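PDB 3T6Q: CD180 antigen from Mus musculus, which may cooperate with MD-1 and TLR4 in the innate immune response of B cells to bacterial lipopolysaccharide, and leads to NF-kappa-B activation. Local coordinates for residues S419-L424 and K428-S433; E394-C399 and E403-A408; G525-L530 and K578-E583. All blocks are in the same frame, centred on the assembly; numbering follows the deposited sequence.

Contact 1 (S419-L424 and K428-S433); sequences SPFQNL and KVLNLS. With NAG (2-acetamido-2-deoxy-beta-D-glucopyranose), chain F.
Phe421 turns its ring toward Leu430 with CG beside the backbone N and anti to the carbonyl carbon (chi1 -49°). Leu430 answers with CG anti to its own N (chi1 176°), which carries both methyls across to the ring. CD2 of Leu430 sits over the centre of one ring face, 4.2 Å from the centroid of Phe421 and only 3° off the ring normal. This is a CH-pi contact. The other methyl, CD1 of Leu430, lies 4.1 Å from CE1 of Phe421. Leu432 adds its CD2 obliquely, 4.3 Å from CZ of Phe421. All three side chains are buried, and the contact is wholly apolar.

This is the core of a leucine-rich repeat coil. Leu430 on strand 429-431 and Leu432 just beyond it form the LxL pair, and Phe421 comes from the convex side of the preceding repeat, out of two beta turns, Ser419 to Gln422 and Phe421 to Leu424. Leu405 of the preceding strand also touches both Phe421 and Leu430. On the next strand, Leu454 packs on Leu430.

Asn431 lies between the two leucines and faces the concave surface. Its ND2 is bonded to C1 of an N-acetylglucosamine (1.4 Å). Asn431 OD1 accepts from N of Ser433 at 3.0 Å, an Asx turn in which the donor lies in the carbonyl plane. That bond holds the amide in a fixed orientation under the sugar.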
loop_
_atom_site.group_PDB
_atom_site.type_symbol
_atom_site.label_atom_id
_atom_site.label_comp_id
_atom_site.label_asym_id
_atom_site.label_seq_id
_atom_site.Cartn_x
_atom_site.Cartn_y
_atom_site.Cartn_z
ATOM N N SER A 419 -8.109 -46.683 43.570
ATOM C CA SER A 419 -9.233 -46.015 42.897
ATOM C C SER A 419 -9.090 -44.487 42.962
ATOM O O SER A 419 -9.706 -43.844 43.793
ATOM C CB SER A 419 -10.578 -46.449 43.490
ATOM O OG SER A 419 -10.722 -47.843 43.385
ATOM N N PRO A 420 -8.289 -43.911 42.040
ATOM C CA PRO A 420 -7.921 -42.520 42.184
ATOM C C PRO A 420 -9.081 -41.564 41.993
ATOM O O PRO A 420 -9.031 -40.474 42.562
ATOM C CB PRO A 420 -6.821 -42.298 41.109
ATOM C CG PRO A 420 -6.818 -43.510 40.248
ATOM C CD PRO A 420 -7.578 -44.601 40.935
ATOM N N PHE A 421 -10.114 -41.978 41.238
ATOM C CA PHE A 421 -11.272 -41.104 40.923
ATOM C C PHE A 421 -12.485 -41.380 41.826
ATOM O O PHE A 421 -13.590 -40.900 41.567
ATOM C CB PHE A 421 -11.664 -41.286 39.440
ATOM C CG PHE A 421 -10.502 -41.197 38.512
ATOM C CD1 PHE A 421 -9.916 -39.955 38.227
ATOM C CD2 PHE A 421 -9.950 -42.355 37.959
ATOM C CE1 PHE A 421 -8.808 -39.889 37.389
ATOM C CE2 PHE A 421 -8.835 -42.290 37.128
ATOM C CZ PHE A 421 -8.261 -41.052 36.841
ATOM N N GLN A 422 -12.257 -42.096 42.912
ATOM C CA GLN A 422 -13.313 -42.458 43.859
ATOM C C GLN A 422 -14.051 -41.193 44.345
ATOM O O GLN A 422 -13.402 -40.213 44.622
ATOM C CB GLN A 422 -12.648 -43.138 45.051
ATOM C CG GLN A 422 -13.588 -43.615 46.135
ATOM C CD GLN A 422 -12.874 -44.488 47.152
ATOM O OE1 GLN A 422 -12.569 -45.638 46.873
ATOM N NE2 GLN A 422 -12.587 -43.935 48.328
ATOM N N ASN A 423 -15.384 -41.228 44.474
ATOM C CA ASN A 423 -16.123 -40.058 44.999
ATOM C C ASN A 423 -16.006 -38.792 44.093
ATOM O O ASN A 423 -16.080 -37.665 44.551
ATOM C CB ASN A 423 -15.716 -39.759 46.464
ATOM C CG ASN A 423 -16.119 -40.885 47.451
ATOM O OD1 ASN A 423 -17.050 -41.649 47.205
ATOM N ND2 ASN A 423 -15.421 -40.964 48.580
ATOM N N LEU A 424 -15.858 -39.002 42.790
ATOM C CA LEU A 424 -16.102 -37.934 41.835
ATOM C C LEU A 424 -17.455 -38.230 41.165
ATOM O O LEU A 424 -17.546 -38.506 39.952
ATOM C CB LEU A 424 -14.980 -37.848 40.796
ATOM C CG LEU A 424 -13.654 -37.276 41.314
ATOM C CD1 LEU A 424 -12.620 -37.290 40.167
ATOM C CD2 LEU A 424 -13.829 -35.876 41.916
ATOM N N LYS A 428 -18.432 -36.022 34.466
ATOM C CA LYS A 428 -19.115 -36.443 33.254
ATOM C C LYS A 428 -18.100 -36.719 32.147
ATOM O O LYS A 428 -18.390 -37.537 31.282
ATOM C CB LYS A 428 -20.059 -35.362 32.739
ATOM C CG LYS A 428 -21.254 -35.109 33.657
ATOM C CD LYS A 428 -22.182 -34.090 33.005
ATOM C CE LYS A 428 -22.394 -32.892 33.913
ATOM N NZ LYS A 428 -23.447 -32.006 33.334
ATOM N N VAL A 429 -16.953 -36.008 32.168
ATOM C CA VAL A 429 -15.990 -36.081 31.059
ATOM C C VAL A 429 -14.584 -36.308 31.640
ATOM O O VAL A 429 -14.131 -35.533 32.500
ATOM C CB VAL A 429 -15.957 -34.793 30.195
ATOM C CG1 VAL A 429 -14.855 -34.900 29.121
ATOM C CG2 VAL A 429 -17.301 -34.525 29.515
ATOM N N LEU A 430 -13.907 -37.360 31.172
ATOM C CA LEU A 430 -12.573 -37.698 31.682
ATOM C C LEU A 430 -11.680 -38.020 30.474
ATOM O O LEU A 430 -12.003 -38.940 29.694
ATOM C CB LEU A 430 -12.658 -38.897 32.649
ATOM C CG LEU A 430 -11.378 -39.480 33.234
ATOM C CD1 LEU A 430 -10.532 -38.412 33.953
ATOM C CD2 LEU A 430 -11.716 -40.611 34.209
ATOM N N ASN A 431 -10.597 -37.250 30.295
ATOM C CA ASN A 431 -9.730 -37.471 29.146
ATOM C C ASN A 431 -8.398 -37.998 29.689
ATOM O O ASN A 431 -7.671 -37.270 30.380
ATOM C CB ASN A 431 -9.546 -36.187 28.291
ATOM C CG ASN A 431 -8.792 -36.447 26.987
ATOM O OD1 ASN A 431 -8.140 -37.460 26.842
ATOM N ND2 ASN A 431 -8.864 -35.527 26.049
ATOM N N LEU A 432 -8.093 -39.248 29.335
ATOM C CA LEU A 432 -6.860 -39.938 29.756
ATOM C C LEU A 432 -6.029 -40.387 28.557
ATOM O O LEU A 432 -5.276 -41.380 28.636
ATOM C CB LEU A 432 -7.211 -41.185 30.606
ATOM C CG LEU A 432 -8.004 -40.859 31.913
ATOM C CD1 LEU A 432 -8.462 -42.085 32.680
ATOM C CD2 LEU A 432 -7.161 -39.993 32.847
ATOM N N SER A 433 -6.207 -39.688 27.454
ATOM C CA SER A 433 -5.485 -39.981 26.221
ATOM C C SER A 433 -3.986 -40.047 26.537
ATOM O O SER A 433 -3.441 -39.124 27.132
ATOM C CB SER A 433 -5.765 -38.878 25.217
ATOM O OG SER A 433 -5.098 -39.149 24.006
HETATM C C1 NAG F . -9.653 -34.337 26.163
HETATM C C2 NAG F . -9.187 -33.177 25.270
HETATM C C3 NAG F . -10.211 -32.029 25.404
HETATM C C4 NAG F . -11.662 -32.489 25.112
HETATM C C5 NAG F . -11.991 -33.748 25.925
HETATM C C6 NAG F . -13.348 -34.354 25.551
HETATM C C7 NAG F . -6.786 -32.723 24.871
HETATM C C8 NAG F . -5.460 -32.237 25.439
HETATM N N2 NAG F . -7.835 -32.737 25.687
HETATM O O3 NAG F . -9.862 -30.983 24.486
HETATM O O4 NAG F . -12.592 -31.503 25.590
HETATM O O5 NAG F . -10.981 -34.743 25.767
HETATM O O6 NAG F . -13.386 -34.624 24.163
HETATM O O7 NAG F . -6.867 -33.078 23.697
#

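Contact 2 (E394-C399 and E403-A408); sequences EAFKEC and ELLDLA. With NAG (2-acetamido-2-deoxy-beta-D-glucopyranose), chain F; NAG (2-acetamido-2-deoxy-beta-D-glucopyranose), chain E.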
loop_
_atom_site.group_PDB
_atom_site.type_symbol
_atom_site.label_atom_id
_atom_site.label_comp_id
_atom_site.label_asym_id
_atom_site.label_seq_id
_atom_site.Cartn_x
_atom_site.Cartn_y
_atom_site.Cartn_z
ATOM N N GLU A 394 -8.779 -41.887 45.853
ATOM C CA GLU A 394 -9.415 -40.600 46.179
ATOM C C GLU A 394 -8.454 -39.407 46.064
ATOM O O GLU A 394 -8.283 -38.606 46.990
ATOM C CB GLU A 394 -10.098 -40.625 47.539
ATOM C CG GLU A 394 -11.311 -39.716 47.531
ATOM C CD GLU A 394 -12.045 -39.734 48.853
ATOM O OE1 GLU A 394 -13.201 -39.255 48.892
ATOM O OE2 GLU A 394 -11.449 -40.209 49.842
ATOM N N ALA A 395 -7.841 -39.331 44.889
ATOM C CA ALA A 395 -6.869 -38.321 44.554
ATOM C C ALA A 395 -7.485 -36.919 44.397
ATOM O O ALA A 395 -6.756 -35.947 44.349
ATOM C CB ALA A 395 -6.130 -38.755 43.281
ATOM N N PHE A 396 -8.825 -36.822 44.339
ATOM C CA PHE A 396 -9.512 -35.580 44.062
ATOM C C PHE A 396 -10.568 -35.304 45.152
ATOM O O PHE A 396 -11.588 -34.683 44.897
ATOM C CB PHE A 396 -10.082 -35.596 42.625
ATOM C CG PHE A 396 -9.005 -35.738 41.554
ATOM C CD1 PHE A 396 -8.315 -34.612 41.090
ATOM C CD2 PHE A 396 -8.645 -36.995 41.057
ATOM C CE1 PHE A 396 -7.300 -34.742 40.125
ATOM C CE2 PHE A 396 -7.643 -37.135 40.116
ATOM C CZ PHE A 396 -6.959 -36.008 39.635
ATOM N N LYS A 397 -10.263 -35.732 46.378
ATOM C CA LYS A 397 -11.169 -35.549 47.518
ATOM C C LYS A 397 -11.417 -34.064 47.756
ATOM O O LYS A 397 -12.521 -33.683 48.115
ATOM C CB LYS A 397 -10.579 -36.190 48.775
ATOM C CG LYS A 397 -11.573 -36.176 49.934
ATOM C CD LYS A 397 -10.940 -36.608 51.245
ATOM C CE LYS A 397 -10.366 -35.389 51.949
ATOM N NZ LYS A 397 -10.221 -35.611 53.409
ATOM N N GLU A 398 -10.400 -33.227 47.531
ATOM C CA GLU A 398 -10.553 -31.765 47.648
ATOM C C GLU A 398 -11.484 -31.086 46.630
ATOM O O GLU A 398 -11.922 -29.954 46.875
ATOM C CB GLU A 398 -9.183 -31.059 47.662
ATOM C CG GLU A 398 -8.338 -31.369 48.898
ATOM C CD GLU A 398 -8.969 -30.893 50.223
ATOM O OE1 GLU A 398 -9.070 -31.708 51.156
ATOM O OE2 GLU A 398 -9.360 -29.707 50.346
ATOM N N CYS A 399 -11.828 -31.786 45.535
ATOM C CA CYS A 399 -12.731 -31.257 44.513
ATOM C C CYS A 399 -13.830 -32.207 44.138
ATOM O O CYS A 399 -13.901 -32.643 42.975
ATOM C CB CYS A 399 -12.000 -30.918 43.226
ATOM S SG CYS A 399 -10.500 -29.994 43.535
ATOM N N GLU A 403 -16.717 -31.771 37.173
ATOM C CA GLU A 403 -17.518 -32.325 36.072
ATOM C C GLU A 403 -16.670 -32.680 34.857
ATOM O O GLU A 403 -17.079 -33.506 34.042
ATOM C CB GLU A 403 -18.595 -31.325 35.603
ATOM C CG GLU A 403 -19.510 -30.947 36.761
ATOM C CD GLU A 403 -20.764 -30.228 36.331
ATOM O OE1 GLU A 403 -20.749 -29.507 35.303
ATOM O OE2 GLU A 403 -21.760 -30.368 37.066
ATOM N N LEU A 404 -15.519 -32.032 34.730
ATOM C CA LEU A 404 -14.615 -32.357 33.638
ATOM C C LEU A 404 -13.205 -32.441 34.215
ATOM O O LEU A 404 -12.824 -31.581 34.996
ATOM C CB LEU A 404 -14.677 -31.280 32.540
ATOM C CG LEU A 404 -13.759 -31.603 31.322
ATOM C CD1 LEU A 404 -14.383 -31.088 30.046
ATOM C CD2 LEU A 404 -12.340 -31.014 31.492
ATOM N N LEU A 405 -12.460 -33.484 33.829
ATOM C CA LEU A 405 -11.064 -33.669 34.268
ATOM C C LEU A 405 -10.222 -34.062 33.030
ATOM O O LEU A 405 -10.526 -35.071 32.397
ATOM C CB LEU A 405 -11.038 -34.789 35.302
ATOM C CG LEU A 405 -9.932 -34.866 36.376
ATOM C CD1 LEU A 405 -9.654 -36.257 36.961
ATOM C CD2 LEU A 405 -8.667 -34.001 36.166
ATOM N N ASP A 406 -9.222 -33.244 32.660
ATOM C CA ASP A 406 -8.456 -33.517 31.455
ATOM C C ASP A 406 -7.038 -33.815 31.917
ATOM O O ASP A 406 -6.421 -32.989 32.519
ATOM C CB ASP A 406 -8.524 -32.304 30.509
ATOM C CG ASP A 406 -7.952 -32.588 29.132
ATOM O OD1 ASP A 406 -7.264 -33.652 28.963
ATOM O OD2 ASP A 406 -8.170 -31.755 28.206
ATOM N N LEU A 407 -6.564 -35.030 31.649
ATOM C CA LEU A 407 -5.230 -35.476 32.003
ATOM C C LEU A 407 -4.517 -35.987 30.749
ATOM O O LEU A 407 -3.545 -36.766 30.830
ATOM C CB LEU A 407 -5.382 -36.602 33.062
ATOM C CG LEU A 407 -5.729 -36.052 34.466
ATOM C CD1 LEU A 407 -6.256 -37.165 35.375
ATOM C CD2 LEU A 407 -4.521 -35.376 35.125
ATOM N N ALA A 408 -5.008 -35.579 29.585
ATOM C CA ALA A 408 -4.433 -36.088 28.305
ATOM C C ALA A 408 -2.923 -35.809 28.262
ATOM O O ALA A 408 -2.488 -34.704 28.615
ATOM C CB ALA A 408 -5.121 -35.461 27.104
HETATM C C1 NAG F . -9.653 -34.337 26.163
HETATM C C2 NAG F . -9.187 -33.177 25.270
HETATM C C3 NAG F . -10.211 -32.029 25.404
HETATM C C4 NAG F . -11.662 -32.489 25.112
HETATM C C5 NAG F . -11.991 -33.748 25.925
HETATM C C6 NAG F . -13.348 -34.354 25.551
HETATM C C7 NAG F . -6.786 -32.723 24.871
HETATM C C8 NAG F . -5.460 -32.237 25.439
HETATM N N2 NAG F . -7.835 -32.737 25.687
HETATM O O3 NAG F . -9.862 -30.983 24.486
HETATM O O4 NAG F . -12.592 -31.503 25.590
HETATM O O5 NAG F . -10.981 -34.743 25.767
HETATM O O6 NAG F . -13.386 -34.624 24.163
HETATM O O7 NAG F . -6.867 -33.078 23.697
HETATM C C1 NAG E . -6.709 -28.718 28.397
HETATM C C2 NAG E . -7.811 -28.460 27.341
HETATM C C3 NAG E . -7.318 -28.893 25.941
HETATM C C4 NAG E . -5.932 -28.328 25.642
HETATM C C5 NAG E . -4.991 -28.619 26.796
HETATM C C6 NAG E . -3.570 -28.088 26.613
HETATM C C7 NAG E . -10.251 -28.590 27.643
HETATM C C8 NAG E . -11.399 -29.453 28.065
HETATM N N2 NAG E . -9.027 -29.152 27.699
HETATM O O3 NAG E . -8.244 -28.431 24.993
HETATM O O4 NAG E . -5.323 -28.924 24.494
HETATM O O5 NAG E . -5.519 -28.095 28.015
HETATM O O6 NAG E . -3.532 -26.671 26.793
HETATM O O7 NAG E . -10.470 -27.440 27.263
#
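Phe396 and Leu405 reach for each other from opposite directions, one from the loop and one from strand 404-406. The Phe396 ring presents a face, and CD1 of Leu405 settles 3.8 Å above its plane. The methyl is not centred. CD1 of Leu405 is shifted toward the rim and lies 3.8 Å from both CE2 and CZ of Phe396. The line from the ring centroid to CD1 is 21° off the normal, so this is an offset CH-pi contact. CD1 of Leu407 approaches obliquely and more loosely, 4.5 Å from CZ of Phe396. Leu381 of the preceding strand also touches both Phe396 and Leu405.

Asp406 points the other way, with CG anti to its backbone N (chi1 -170°). Its two oxygens have separate tasks. OD1 of Asp406 takes the N-H of Ala408 at 3.0 Å, nearly along the C-O axis, and so closes an Asx turn. OD2 of Asp406 accepts from N2 of two N-acetylglucosamines, 2.7 Å from the chain F sugar and 2.8 Å from the chain E sugar. Three N-H donors thus grip one carboxylate, which would be expected to stabilise its negative charge. CB of Ala408 rests against the acetamido methyl C8 of the chain F sugar.

Leucines inward on a Phe from the convex loop, with the variable residue between them, here Asp406, turned to the concave face, are typical of a leucine-rich repeat.

Contact 3 (G525-L530 and K578-E583); sequences GIYLNL and KLEDTE
Tyr527 and Glu580 join the last leucine-rich repeats to the C-terminal cap, the LRRCT region. Tyr527 stands on strand 527-529 of LRR 19, and Glu580 on the short, weakly bonded strand at about 579-580. Strand 551-553 runs between them, and the nearest CA atoms, those of Tyr527 and Lys578, are 9.3 Å apart. The two side chains span this gap at the surface.

One hydrogen bond carries the contact. OH of Tyr527 donates to OE2 of Glu580 at 2.7 Å. The donor meets the syn lone pair of OE2, on the side of the other carboxylate oxygen. The side chains cross at about a right angle, and the ring and carboxylate planes are 56° apart. The carboxylate comes to the ring edge, with CD of Glu580 in the ring plane, 3.7 Å from CE1 of Tyr527. Both oxygens lie close to that edge, and OE1 of Glu580 is 3.4 Å from CE1 of Tyr527.

Glu580 gains its reach from an extended chain, with CG anti to the backbone N (chi1 -179°) and CD anti in turn. Two bonds hold its OE2 and limit rotation of the carboxylate, because ND2 of Asn553 is a second donor. The same ND2 bonds to OD2 of Asp581, which forms a salt bridge with Arg555, so a small polar network runs across the strands. Thr551 of the middle strand touches both Tyr527 and Glu580, and the Tyr527 ring also meets that of His504 on the preceding strand.

The Tyr527-Glu580 bond thus bridges over strand 551-553, at the junction of the leucine-rich repeat solenoid with its C-terminal LRRCT cap.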
loop_
_atom_site.group_PDB
_atom_site.type_symbol
_atom_site.label_atom_id
_atom_site.label_comp_id
_atom_site.label_asym_id
_atom_site.label_seq_id
_atom_site.Cartn_x
_atom_site.Cartn_y
_atom_site.Cartn_z
ATOM N N GLY A 525 -28.273 -48.581 17.755
ATOM C CA GLY A 525 -28.283 -47.167 17.291
ATOM C C GLY A 525 -26.997 -46.419 17.556
ATOM O O GLY A 525 -26.978 -45.177 17.516
ATOM N N ILE A 526 -25.909 -47.156 17.797
ATOM C CA ILE A 526 -24.621 -46.507 18.120
ATOM C C ILE A 526 -23.879 -45.956 16.888
ATOM O O ILE A 526 -24.174 -46.287 15.726
ATOM C CB ILE A 526 -23.690 -47.408 18.975
ATOM C CG1 ILE A 526 -22.883 -48.421 18.111
ATOM C CG2 ILE A 526 -24.487 -48.104 20.081
ATOM C CD1 ILE A 526 -21.829 -49.211 18.888
ATOM N N TYR A 527 -22.902 -45.094 17.159
ATOM C CA TYR A 527 -21.872 -44.781 16.165
ATOM C C TYR A 527 -20.665 -45.675 16.498
ATOM O O TYR A 527 -20.216 -45.713 17.650
ATOM C CB TYR A 527 -21.487 -43.312 16.220
ATOM C CG TYR A 527 -20.263 -42.995 15.372
ATOM C CD1 TYR A 527 -20.385 -42.741 14.015
ATOM C CD2 TYR A 527 -18.981 -42.952 15.954
ATOM C CE1 TYR A 527 -19.266 -42.424 13.241
ATOM C CE2 TYR A 527 -17.859 -42.664 15.194
ATOM C CZ TYR A 527 -18.008 -42.392 13.851
ATOM O OH TYR A 527 -16.894 -42.126 13.106
ATOM N N LEU A 528 -20.182 -46.415 15.496
ATOM C CA LEU A 528 -19.154 -47.444 15.713
ATOM C C LEU A 528 -18.055 -47.199 14.697
ATOM O O LEU A 528 -18.259 -47.405 13.506
ATOM C CB LEU A 528 -19.704 -48.831 15.515
ATOM C CG LEU A 528 -18.659 -49.977 15.541
ATOM C CD1 LEU A 528 -17.883 -50.026 16.848
ATOM C CD2 LEU A 528 -19.359 -51.312 15.306
ATOM N N ASN A 529 -16.916 -46.709 15.164
ATOM C CA ASN A 529 -15.800 -46.453 14.259
ATOM C C ASN A 529 -14.827 -47.616 14.322
ATOM O O ASN A 529 -14.183 -47.822 15.346
ATOM C CB ASN A 529 -15.088 -45.137 14.654
ATOM C CG ASN A 529 -14.083 -44.686 13.616
ATOM O OD1 ASN A 529 -13.836 -45.373 12.635
ATOM N ND2 ASN A 529 -13.480 -43.517 13.845
ATOM N N LEU A 530 -14.763 -48.394 13.232
ATOM C CA LEU A 530 -13.818 -49.497 13.100
ATOM C C LEU A 530 -12.717 -49.178 12.069
ATOM O O LEU A 530 -12.083 -50.098 11.550
ATOM C CB LEU A 530 -14.538 -50.813 12.729
ATOM C CG LEU A 530 -15.293 -51.383 13.959
ATOM C CD1 LEU A 530 -16.293 -52.473 13.598
ATOM C CD2 LEU A 530 -14.319 -51.902 14.988
ATOM N N LYS A 578 -26.233 -46.859 6.656
ATOM C CA LYS A 578 -25.560 -47.098 7.949
ATOM C C LYS A 578 -24.029 -46.961 7.838
ATOM O O LYS A 578 -23.323 -47.186 8.805
ATOM C CB LYS A 578 -25.924 -48.468 8.534
ATOM C CG LYS A 578 -27.401 -48.686 8.794
ATOM C CD LYS A 578 -27.648 -50.037 9.456
ATOM C CE LYS A 578 -29.135 -50.231 9.612
ATOM N NZ LYS A 578 -29.590 -49.456 10.809
ATOM N N LEU A 579 -23.509 -46.578 6.680
ATOM C CA LEU A 579 -22.059 -46.626 6.482
ATOM C C LEU A 579 -21.458 -45.265 6.254
ATOM O O LEU A 579 -21.981 -44.490 5.463
ATOM C CB LEU A 579 -21.666 -47.615 5.349
ATOM C CG LEU A 579 -21.956 -49.108 5.663
ATOM C CD1 LEU A 579 -22.155 -49.915 4.393
ATOM C CD2 LEU A 579 -20.861 -49.734 6.512
ATOM N N GLU A 580 -20.343 -44.999 6.932
ATOM C CA GLU A 580 -19.612 -43.741 6.837
ATOM C C GLU A 580 -18.285 -43.939 6.075
ATOM O O GLU A 580 -17.626 -44.962 6.254
ATOM C CB GLU A 580 -19.311 -43.264 8.267
ATOM C CG GLU A 580 -18.564 -41.947 8.349
ATOM C CD GLU A 580 -18.289 -41.522 9.785
ATOM O OE1 GLU A 580 -19.036 -40.671 10.293
ATOM O OE2 GLU A 580 -17.360 -42.059 10.420
ATOM N N ASP A 581 -17.881 -42.955 5.262
ATOM C CA ASP A 581 -16.642 -43.044 4.469
ATOM C C ASP A 581 -16.630 -44.296 3.537
ATOM O O ASP A 581 -15.581 -44.958 3.402
ATOM C CB ASP A 581 -15.406 -43.041 5.398
ATOM C CG ASP A 581 -15.210 -41.690 6.105
ATOM O OD1 ASP A 581 -15.870 -40.735 5.686
ATOM O OD2 ASP A 581 -14.425 -41.572 7.073
ATOM N N THR A 582 -17.777 -44.614 2.923
ATOM C CA THR A 582 -17.832 -45.685 1.900
ATOM C C THR A 582 -16.864 -45.500 0.716
ATOM O O THR A 582 -16.410 -46.485 0.168
ATOM C CB THR A 582 -19.238 -45.934 1.343
ATOM O OG1 THR A 582 -19.706 -44.752 0.689
ATOM C CG2 THR A 582 -20.171 -46.326 2.458
ATOM N N GLU A 583 -16.539 -44.258 0.328
ATOM C CA GLU A 583 -15.530 -44.020 -0.719
ATOM C C GLU A 583 -14.074 -44.428 -0.359
ATOM O O GLU A 583 -13.224 -44.546 -1.257
ATOM C CB GLU A 583 -15.545 -42.557 -1.184
ATOM C CG GLU A 583 -16.872 -42.070 -1.750
ATOM C CD GLU A 583 -16.795 -40.616 -2.181
ATOM O OE1 GLU A 583 -15.945 -39.878 -1.636
ATOM O OE2 GLU A 583 -17.573 -40.207 -3.073
#

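Along the chain the order is contact 2, contact 1, contact 3, each closing before the next opens. Contacts 2 and 1 are successive turns of the solenoid, with centres 6 Å apart. Their strands, 404-406 and 429-431, are neighbours, joined by a probable hydrogen bond from N of Leu407 to O of Asn431. In the loops, Asn423 ND2 and Glu394 OE1 make another. Both contacts also touch the same chain F sugar. Contact 3 lies farther on, its centre about 28 Å from that of contact 1 and 33 Å from that of contact 2. The first two thus repeat one core pattern under a glycan, while the third ties the C-terminal cap to the same run of strands.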